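Local coordinates for protein 2,5-dihydroxypyridine 5,6-dioxygenase (Pseudomonas putida KT2440, PDB 7CUP) that uses iron to cleave the ring of 2,5-dihydroxypyridine with dioxygen between carbons 5 and 6, yielding N-formylmaleamate in aerobic nicotinate degradation, at residues R131-A145 with G267-M279. Numbering follows the deposited sequence.
Sequences RMLPTEDDKRRVLAA and GWGLQPRAQWTAM
A salt-bridge network of D138, R141 and R273 joins the first turns of helix 136-151 to the type I turn 271-274 that follows strand 263-269. R273 reaches across with its guanidinium edge: NH1 and NH2 converge end-on on L133 O, each at 2.7 Å, and NH2 also meets D138 OD2 at 2.8 Å on the syn side of the carboxylate. Q271 NE2 approaches the same OD2 from the other face of that plane, in a nearly straight bond of 3.0 Å, and binds S192 O as well. A water links D138 OD1, Q271 OE1 and R273 NE. With its chain bent at chi3 (-58°), R141 directs NH1 and NH2 together onto L270 O, while NH2 also bridges to D138 OD1 at 2.9 Å. The carboxylate is thus held from several directions, which fixes its rotation and probably favours its charged form. An alanine in place of R273 would remove both donors to L133 O and is likely to leave D138 without its salt-bridge partner from the turn, though Q271 NE2 would still reach OD2, so that loop 132-135 is less firmly tied. R131, whose NH1 meets R273 O on a lone pair at 3.1 Å, also pairs with D291. M132 SD packs on A274 CB. Farther along the helix, A145 CB presses on L270 CD1 at 3.5 Å, a tight fit, beside W268 CZ2. Strand 194-197 packs on this apolar end through L195, helix 290-294 borders M132 and A274, and helix 5-18 lies against L133.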
# COMPACT_ATOMS: atom_id res chain seq x y z
N ARG A 131 23.49 -14.86 -3.98
CA ARG A 131 24.29 -16.09 -3.82
C ARG A 131 24.97 -16.45 -5.16
O ARG A 131 26.05 -17.00 -5.10
CB ARG A 131 23.42 -17.24 -3.31
CG ARG A 131 24.16 -18.55 -3.09
CD ARG A 131 23.36 -19.54 -2.26
NE ARG A 131 21.95 -19.72 -2.65
CZ ARG A 131 21.53 -20.52 -3.62
NH1 ARG A 131 22.40 -21.15 -4.40
NH2 ARG A 131 20.24 -20.63 -3.86
N MET A 132 24.33 -16.20 -6.31
CA MET A 132 24.94 -16.45 -7.64
C MET A 132 25.17 -15.11 -8.38
O MET A 132 24.96 -15.04 -9.57
CB MET A 132 24.09 -17.43 -8.45
CG MET A 132 24.09 -18.78 -7.82
SD MET A 132 23.01 -19.95 -8.59
CE MET A 132 21.43 -19.55 -7.81
N LEU A 133 25.60 -14.08 -7.67
CA LEU A 133 25.96 -12.77 -8.28
C LEU A 133 27.01 -13.01 -9.36
O LEU A 133 28.03 -13.65 -9.11
CB LEU A 133 26.52 -11.85 -7.20
CG LEU A 133 26.78 -10.42 -7.65
CD1 LEU A 133 25.47 -9.69 -7.91
CD2 LEU A 133 27.62 -9.71 -6.61
N PRO A 134 26.75 -12.59 -10.62
CA PRO A 134 27.64 -12.95 -11.73
C PRO A 134 29.07 -12.38 -11.63
O PRO A 134 29.28 -11.31 -11.04
CB PRO A 134 26.90 -12.42 -12.96
CG PRO A 134 25.46 -12.31 -12.53
CD PRO A 134 25.52 -11.94 -11.06
N THR A 135 30.04 -13.13 -12.18
CA THR A 135 31.49 -12.82 -12.22
C THR A 135 32.00 -12.95 -13.67
O THR A 135 31.48 -13.78 -14.42
CB THR A 135 32.31 -13.71 -11.27
OG1 THR A 135 32.22 -15.08 -11.67
CG2 THR A 135 31.89 -13.56 -9.82
N GLU A 136 32.97 -12.11 -14.04
CA GLU A 136 33.77 -12.26 -15.29
C GLU A 136 34.34 -13.69 -15.35
O GLU A 136 34.36 -14.26 -16.42
CB GLU A 136 34.86 -11.19 -15.31
CG GLU A 136 34.29 -9.79 -15.15
CD GLU A 136 35.09 -8.61 -15.68
OE1 GLU A 136 35.32 -8.55 -16.90
OE2 GLU A 136 35.42 -7.71 -14.89
N ASP A 137 34.74 -14.24 -14.22
CA ASP A 137 35.34 -15.60 -14.15
C ASP A 137 34.30 -16.64 -14.55
O ASP A 137 34.66 -17.60 -15.28
CB ASP A 137 35.98 -15.83 -12.78
CG ASP A 137 37.25 -16.67 -12.90
OD1 ASP A 137 37.16 -17.88 -12.56
OD2 ASP A 137 38.28 -16.12 -13.38
N ASP A 138 33.02 -16.46 -14.16
CA ASP A 138 31.97 -17.41 -14.60
C ASP A 138 31.94 -17.40 -16.13
O ASP A 138 31.82 -18.47 -16.73
CB ASP A 138 30.60 -17.10 -13.99
CG ASP A 138 30.45 -17.53 -12.53
OD1 ASP A 138 31.37 -18.21 -12.00
OD2 ASP A 138 29.42 -17.17 -11.90
N LYS A 139 31.93 -16.23 -16.75
CA LYS A 139 31.85 -16.07 -18.23
C LYS A 139 33.04 -16.80 -18.87
O LYS A 139 32.82 -17.55 -19.86
CB LYS A 139 31.89 -14.60 -18.63
CG LYS A 139 31.65 -14.38 -20.11
CD LYS A 139 32.12 -13.04 -20.58
CE LYS A 139 31.91 -12.87 -22.07
NZ LYS A 139 32.07 -11.44 -22.43
N ARG A 140 34.23 -16.56 -18.33
CA ARG A 140 35.48 -17.19 -18.85
C ARG A 140 35.28 -18.72 -18.89
O ARG A 140 35.50 -19.32 -19.97
CB ARG A 140 36.69 -16.76 -18.01
CG ARG A 140 38.02 -17.28 -18.56
CD ARG A 140 39.21 -17.09 -17.63
NE ARG A 140 39.04 -17.66 -16.29
CZ ARG A 140 39.08 -18.96 -15.99
NH1 ARG A 140 39.26 -19.88 -16.93
NH2 ARG A 140 38.90 -19.34 -14.75
N ARG A 141 34.86 -19.32 -17.78
CA ARG A 141 34.75 -20.80 -17.64
C ARG A 141 33.71 -21.31 -18.64
O ARG A 141 33.94 -22.35 -19.29
CB ARG A 141 34.45 -21.19 -16.19
CG ARG A 141 35.58 -20.87 -15.23
CD ARG A 141 35.42 -21.41 -13.81
NE ARG A 141 34.19 -20.90 -13.21
CZ ARG A 141 33.02 -21.55 -13.21
NH1 ARG A 141 32.92 -22.76 -13.73
NH2 ARG A 141 31.94 -20.98 -12.69
N VAL A 142 32.59 -20.61 -18.78
CA VAL A 142 31.46 -21.05 -19.66
C VAL A 142 31.87 -20.97 -21.14
O VAL A 142 31.44 -21.86 -21.93
CB VAL A 142 30.20 -20.22 -19.38
CG1 VAL A 142 29.12 -20.42 -20.44
CG2 VAL A 142 29.67 -20.50 -17.98
N LEU A 143 32.58 -19.91 -21.54
CA LEU A 143 33.08 -19.74 -22.93
C LEU A 143 34.13 -20.82 -23.24
O LEU A 143 34.12 -21.31 -24.39
CB LEU A 143 33.70 -18.35 -23.08
CG LEU A 143 32.74 -17.17 -23.04
CD1 LEU A 143 33.44 -15.97 -23.65
CD2 LEU A 143 31.42 -17.47 -23.74
N ALA A 144 35.01 -21.16 -22.29
CA ALA A 144 35.98 -22.28 -22.41
C ALA A 144 35.22 -23.59 -22.69
O ALA A 144 35.61 -24.36 -23.60
CB ALA A 144 36.84 -22.37 -21.18
N ALA A 145 34.11 -23.84 -21.99
CA ALA A 145 33.28 -25.04 -22.23
C ALA A 145 32.67 -24.93 -23.63
O ALA A 145 32.58 -25.97 -24.32
CB ALA A 145 32.19 -25.19 -21.19
N GLY A 267 22.87 -30.32 -22.16
CA GLY A 267 24.05 -29.54 -21.79
C GLY A 267 24.50 -29.88 -20.40
O GLY A 267 24.03 -30.89 -19.86
N TRP A 268 25.38 -29.08 -19.82
CA TRP A 268 25.89 -29.36 -18.46
C TRP A 268 26.11 -28.05 -17.69
O TRP A 268 26.19 -26.99 -18.33
CB TRP A 268 27.12 -30.28 -18.52
CG TRP A 268 28.38 -29.69 -19.07
CD1 TRP A 268 29.42 -29.19 -18.35
CD2 TRP A 268 28.77 -29.59 -20.46
NE1 TRP A 268 30.41 -28.75 -19.19
CE2 TRP A 268 30.05 -29.00 -20.48
CE3 TRP A 268 28.18 -29.95 -21.66
CZ2 TRP A 268 30.76 -28.77 -21.66
CZ3 TRP A 268 28.85 -29.68 -22.84
CH2 TRP A 268 30.13 -29.11 -22.83
N GLY A 269 26.15 -28.17 -16.37
CA GLY A 269 26.15 -27.05 -15.44
C GLY A 269 27.55 -26.70 -15.04
O GLY A 269 28.34 -27.65 -14.86
N LEU A 270 27.83 -25.41 -14.89
CA LEU A 270 29.18 -24.88 -14.57
C LEU A 270 29.08 -23.89 -13.41
O LEU A 270 30.03 -23.10 -13.25
CB LEU A 270 29.77 -24.25 -15.83
CG LEU A 270 30.25 -25.25 -16.89
CD1 LEU A 270 30.63 -24.55 -18.18
CD2 LEU A 270 31.41 -26.09 -16.38
N GLN A 271 28.02 -23.96 -12.61
CA GLN A 271 27.79 -22.99 -11.50
C GLN A 271 27.98 -23.65 -10.13
O GLN A 271 27.06 -24.21 -9.54
CB GLN A 271 26.39 -22.36 -11.65
CG GLN A 271 26.13 -21.21 -10.68
CD GLN A 271 27.27 -20.24 -10.57
OE1 GLN A 271 28.15 -20.37 -9.73
NE2 GLN A 271 27.21 -19.20 -11.40
N PRO A 272 29.18 -23.56 -9.53
CA PRO A 272 29.43 -24.17 -8.23
C PRO A 272 28.72 -23.46 -7.07
O PRO A 272 28.57 -24.05 -6.02
CB PRO A 272 30.95 -24.08 -8.10
CG PRO A 272 31.30 -22.83 -8.86
CD PRO A 272 30.36 -22.83 -10.05
N ARG A 273 28.27 -22.22 -7.27
CA ARG A 273 27.50 -21.48 -6.23
C ARG A 273 26.02 -21.91 -6.26
O ARG A 273 25.29 -21.60 -5.29
CB ARG A 273 27.72 -19.98 -6.40
CG ARG A 273 29.15 -19.57 -6.07
CD ARG A 273 29.39 -18.06 -6.18
NE ARG A 273 29.34 -17.63 -7.57
CZ ARG A 273 29.00 -16.42 -8.00
NH1 ARG A 273 28.66 -15.46 -7.16
NH2 ARG A 273 29.00 -16.18 -9.30
N ALA A 274 25.60 -22.59 -7.33
CA ALA A 274 24.28 -23.24 -7.43
C ALA A 274 24.42 -24.58 -6.72
O ALA A 274 25.51 -25.13 -6.77
CB ALA A 274 23.85 -23.43 -8.87
N GLN A 275 23.35 -25.09 -6.13
CA GLN A 275 23.41 -26.33 -5.33
C GLN A 275 22.18 -27.18 -5.60
O GLN A 275 21.02 -26.68 -5.53
CB GLN A 275 23.53 -25.99 -3.85
CG GLN A 275 24.82 -25.27 -3.49
CD GLN A 275 25.99 -26.22 -3.54
OE1 GLN A 275 25.88 -27.37 -3.14
NE2 GLN A 275 27.12 -25.74 -4.03
N TRP A 276 22.44 -28.46 -5.83
CA TRP A 276 21.38 -29.48 -5.99
C TRP A 276 20.48 -29.49 -4.76
O TRP A 276 19.32 -29.75 -4.92
CB TRP A 276 22.07 -30.81 -6.26
CG TRP A 276 21.20 -32.01 -6.08
CD1 TRP A 276 20.24 -32.44 -6.94
CD2 TRP A 276 21.23 -32.93 -4.98
NE1 TRP A 276 19.66 -33.57 -6.45
CE2 TRP A 276 20.24 -33.90 -5.24
CE3 TRP A 276 22.00 -33.06 -3.82
CZ2 TRP A 276 20.00 -34.98 -4.40
CZ3 TRP A 276 21.75 -34.12 -2.96
CH2 TRP A 276 20.76 -35.06 -3.25
N THR A 277 20.98 -29.16 -3.57
CA THR A 277 20.15 -29.22 -2.33
C THR A 277 19.25 -27.98 -2.17
O THR A 277 18.33 -28.00 -1.33
CB THR A 277 21.02 -29.36 -1.09
OG1 THR A 277 21.92 -28.24 -1.13
CG2 THR A 277 21.69 -30.71 -1.03
N ALA A 278 19.50 -26.91 -2.90
CA ALA A 278 18.81 -25.61 -2.71
C ALA A 278 17.28 -25.75 -2.87
O ALA A 278 16.53 -25.15 -2.06
CB ALA A 278 19.41 -24.62 -3.67
N MET A 279 16.80 -26.54 -3.82
CA MET A 279 15.36 -26.61 -4.17
C MET A 279 14.58 -27.05 -2.93
O MET A 279 13.49 -26.47 -2.65
CB MET A 279 15.13 -27.62 -5.30
CG MET A 279 13.74 -27.57 -5.90
SD MET A 279 13.58 -28.76 -7.26
CE MET A 279 13.70 -30.33 -6.41
O HOH W 1 28.15 -14.48 -4.39
O HOH W 2 30.72 -19.15 -9.55